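Extracellular solute-binding protein family 1 (Alicyclobacillus acidocaldarius subsp. acidocaldarius, PDB 4OVJ) probably binds an extracellular solute, perhaps a sugar, for uptake by an ABC transporter. Local coordinates at residues I55-E60 / E311-F316. Residues are numbered along the deposited sequence; the frame is centred on the assembly and turned at random. Where two conformers were deposited one is given.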
ATOM      1  N   ILE A  55      18.177  24.305  13.803  1.00 10.52           N
ATOM      2  CA  ILE A  55      17.998  23.871  12.425  1.00  9.63           C
ATOM      3  C   ILE A  55      16.750  24.551  11.875  1.00  9.49           C
ATOM      4  O   ILE A  55      15.628  24.292  12.330  1.00 13.48           O
ATOM      5  CB  ILE A  55      17.866  22.336  12.318  1.00 10.39           C
ATOM      6  CG1 ILE A  55      19.092  21.654  12.936  1.00 10.14           C
ATOM      7  CG2 ILE A  55      17.717  21.917  10.850  1.00 11.00           C
ATOM      8  CD1 ILE A  55      18.966  20.143  13.138  1.00 11.60           C
ATOM      9  N   HIS A  56      16.936  25.411  10.886  1.00  7.80           N
ATOM     10  CA  HIS A  56      15.815  25.943  10.142  1.00  8.31           C
ATOM     11  C   HIS A  56      15.445  24.996   9.005  1.00  8.72           C
ATOM     12  O   HIS A  56      16.318  24.407   8.353  1.00  9.59           O
ATOM     13  CB  HIS A  56      16.161  27.272   9.493  1.00  9.08           C
ATOM     14  CG  HIS A  56      16.579  28.348  10.443  1.00 10.13           C
ATOM     15  ND1 HIS A  56      15.771  28.805  11.459  1.00 11.17           N
ATOM     16  CD2 HIS A  56      17.678  29.133  10.456  1.00  9.76           C
ATOM     17  CE1 HIS A  56      16.377  29.793  12.091  1.00 10.36           C
ATOM     18  NE2 HIS A  56      17.535  30.009  11.500  1.00  9.07           N
ATOM     19  N   ILE A  57      14.155  24.870   8.754  1.00  8.59           N
ATOM     20  CA  ILE A  57      13.659  24.160   7.594  1.00  9.32           C
ATOM     21  C   ILE A  57      13.021  25.160   6.637  1.00  9.56           C
ATOM     22  O   ILE A  57      12.124  25.925   7.015  1.00 12.25           O
ATOM     23  CB  ILE A  57      12.623  23.090   7.978  1.00 10.01           C
ATOM     24  CG1 ILE A  57      13.211  22.113   8.988  1.00 10.22           C
ATOM     25  CG2 ILE A  57      12.135  22.366   6.727  1.00 10.94           C
ATOM     26  CD1 ILE A  57      14.413  21.336   8.487  1.00 10.32           C
ATOM     27  N   GLN A  58      13.519  25.160   5.403  1.00  9.02           N
ATOM     28  CA  GLN A  58      12.946  25.938   4.342  1.00  9.70           C
ATOM     29  C   GLN A  58      12.167  24.998   3.434  1.00  9.03           C
ATOM     30  O   GLN A  58      12.752  24.242   2.662  1.00  8.88           O
ATOM     31  CB  GLN A  58      14.061  26.646   3.585  1.00 11.07           C
ATOM     32  CG  GLN A  58      13.578  27.507   2.449  1.00 13.45           C
ATOM     33  CD  GLN A  58      14.714  28.212   1.738  1.00 15.68           C
ATOM     34  OE1 GLN A  58      15.747  28.506   2.328  1.00 15.56           O
ATOM     35  NE2 GLN A  58      14.520  28.487   0.457  1.00 20.29           N
ATOM     36  N   THR A  59      10.841  25.037   3.522  1.00  9.54           N
ATOM     37  CA  THR A  59      10.028  24.141   2.711  1.00 10.47           C
ATOM     38  C   THR A  59       9.974  24.601   1.263  1.00 11.42           C
ATOM     39  O   THR A  59      10.000  25.800   0.972  1.00 13.26           O
ATOM     40  CB  THR A  59       8.610  23.978   3.272  1.00 11.94           C
ATOM     41  OG1 THR A  59       7.952  25.253   3.328  1.00 14.53           O
ATOM     42  CG2 THR A  59       8.671  23.366   4.651  1.00 13.52           C
ATOM     43  N   GLU A  60       9.926  23.622   0.363  1.00 11.61           N
ATOM     44  CA  GLU A  60       9.787  23.837  -1.060  1.00 13.16           C
ATOM     45  C   GLU A  60       8.653  22.910  -1.516  1.00 13.46           C
ATOM     46  O   GLU A  60       8.872  21.872  -2.134  1.00 14.21           O
ATOM     47  CB  GLU A  60      11.105  23.522  -1.776  1.00 15.85           C
ATOM     48  CG  GLU A  60      12.259  24.442  -1.382  1.00 19.63           C
ATOM     49  CD  GLU A  60      13.549  24.147  -2.140  1.00 25.58           C
ATOM     50  OE1 GLU A  60      13.609  23.131  -2.863  1.00 31.14           O
ATOM     51  OE2 GLU A  60      14.512  24.935  -2.014  1.00 33.92           O
ATOM     52  N   GLU A 311      19.789  13.914   8.489  1.00  9.15           N
ATOM     53  CA  GLU A 311      19.442  12.650   9.126  1.00 10.80           C
ATOM     54  C   GLU A 311      18.567  12.890  10.363  1.00  9.96           C
ATOM     55  O   GLU A 311      17.596  12.184  10.575  1.00  9.39           O
ATOM     56  CB  GLU A 311      20.689  11.864   9.543  1.00 13.34           C
ATOM     57  CG  GLU A 311      21.551  11.309   8.419  1.00 16.84           C
ATOM     58  CD  GLU A 311      22.852  10.687   8.952  1.00 22.56           C
ATOM     59  OE1 GLU A 311      22.926  10.288  10.148  1.00 27.87           O
ATOM     60  OE2 GLU A 311      23.818  10.581   8.181  1.00 29.50           O
ATOM     61  N   LEU A 312      18.925  13.882  11.165  0.50 10.12           N
ATOM     62  CA  LEU A 312      18.148  14.223  12.351  0.50 11.26           C
ATOM     63  C   LEU A 312      16.710  14.632  11.982  0.50  9.79           C
ATOM     64  O   LEU A 312      15.751  14.246  12.655  0.50  9.95           O
ATOM     65  CB  LEU A 312      18.874  15.326  13.110  0.50 13.49           C
ATOM     66  CG  LEU A 312      18.364  15.727  14.485  0.50 16.14           C
ATOM     67  CD1 LEU A 312      19.408  16.580  15.190  0.50 18.82           C
ATOM     68  CD2 LEU A 312      17.062  16.468  14.296  0.50 16.71           C
ATOM     69  N   PHE A 313      16.557  15.380  10.895  1.00  8.92           N
ATOM     70  CA  PHE A 313      15.234  15.779  10.420  1.00  8.77           C
ATOM     71  C   PHE A 313      14.417  14.576   9.936  1.00  8.53           C
ATOM     72  O   PHE A 313      13.262  14.401  10.310  1.00  8.88           O
ATOM     73  CB  PHE A 313      15.355  16.830   9.319  1.00  8.55           C
ATOM     74  CG  PHE A 313      14.039  17.301   8.785  1.00  8.50           C
ATOM     75  CD1 PHE A 313      13.136  17.971   9.600  1.00  9.28           C
ATOM     76  CD2 PHE A 313      13.701  17.085   7.472  1.00  9.08           C
ATOM     77  CE1 PHE A 313      11.922  18.404   9.093  1.00 10.58           C
ATOM     78  CE2 PHE A 313      12.494  17.510   6.959  1.00  9.91           C
ATOM     79  CZ  PHE A 313      11.603  18.183   7.765  1.00 10.68           C
ATOM     80  N   VAL A 314      15.025  13.735   9.113  1.00  8.59           N
ATOM     81  CA  VAL A 314      14.347  12.537   8.642  1.00  8.59           C
ATOM     82  C   VAL A 314      13.968  11.634   9.819  1.00  8.06           C
ATOM     83  O   VAL A 314      12.853  11.114   9.879  1.00  8.60           O
ATOM     84  CB  VAL A 314      15.193  11.796   7.582  1.00  9.19           C
ATOM     85  CG1 VAL A 314      14.622  10.424   7.281  1.00  9.98           C
ATOM     86  CG2 VAL A 314      15.242  12.629   6.310  1.00  9.46           C
ATOM     87  N   ASN A 315      14.869  11.485  10.773  1.00  8.13           N
ATOM     88  CA  ASN A 315      14.581  10.672  11.930  1.00  9.34           C
ATOM     89  C   ASN A 315      13.405  11.195  12.735  1.00  9.24           C
ATOM     90  O   ASN A 315      12.600  10.403  13.232  1.00 10.17           O
ATOM     91  CB  ASN A 315      15.789  10.568  12.848  1.00  9.46           C
ATOM     92  CG  ASN A 315      15.560   9.570  13.947  1.00 11.10           C
ATOM     93  OD1 ASN A 315      15.373   8.377  13.686  1.00 11.02           O
ATOM     94  ND2 ASN A 315      15.523  10.052  15.186  1.00 13.66           N
ATOM     95  N   PHE A 316      13.324  12.519  12.861  1.00  9.25           N
ATOM     96  CA  PHE A 316      12.210  13.190  13.526  1.00  9.79           C
ATOM     97  C   PHE A 316      10.883  12.875  12.827  1.00  9.52           C
ATOM     98  O   PHE A 316       9.905  12.475  13.468  1.00  9.22           O
ATOM     99  CB  PHE A 316      12.439  14.706  13.571  1.00 10.64           C
ATOM    100  CG  PHE A 316      11.335  15.468  14.250  1.00 12.07           C
ATOM    101  CD1 PHE A 316      11.378  15.681  15.627  1.00 13.75           C
ATOM    102  CD2 PHE A 316      10.276  16.001  13.519  1.00 13.91           C
ATOM    103  CE1 PHE A 316      10.377  16.397  16.255  1.00 14.83           C
ATOM    104  CE2 PHE A 316       9.269  16.721  14.148  1.00 13.35           C
ATOM    105  CZ  PHE A 316       9.325  16.907  15.517  1.00 16.07           C
TER
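With CG opposite its own backbone N (chi1 -180°), F313 extends its ring from the helix to meet I57 on the strand, which comes from the opposite direction. CG1 of I57 stands beside the backbone N, and a second bend (chi2 -62°) lays CD1 over one face of that ring. This is a CH-pi contact: I57 CD1 lies 3.9 Å from the centroid of the F313 ring, 18° off its normal, shifted toward the CD1-CE1 rim. I57 CG1 lies at about the same height just beyond that rim, 3.9 Å from F313 CE1. Two residues back on the strand, the extended side chain of I55 meets L312, which precedes F313 on the helix, in a looser methyl contact, I55 CD1 to L312 CD1 at 4.1 Å; L312 has a second conformer, so this contact is less certain. No hydrogen bond crosses between 55-60 and 311-316, and their contacts are apolar. Shortening F313 to alanine is likely to strip the end of I57 of its aromatic partner and open a gap between strand and helix. F48 of helix 35-51 and F29 of strand 25-31 each meet F313 edge-to-face. Strand 55-61, parallel to 25-31 in one lobe of this periplasmic-binding-protein-like fold, thus packs against helix 307-319, with helix 35-51 touching both.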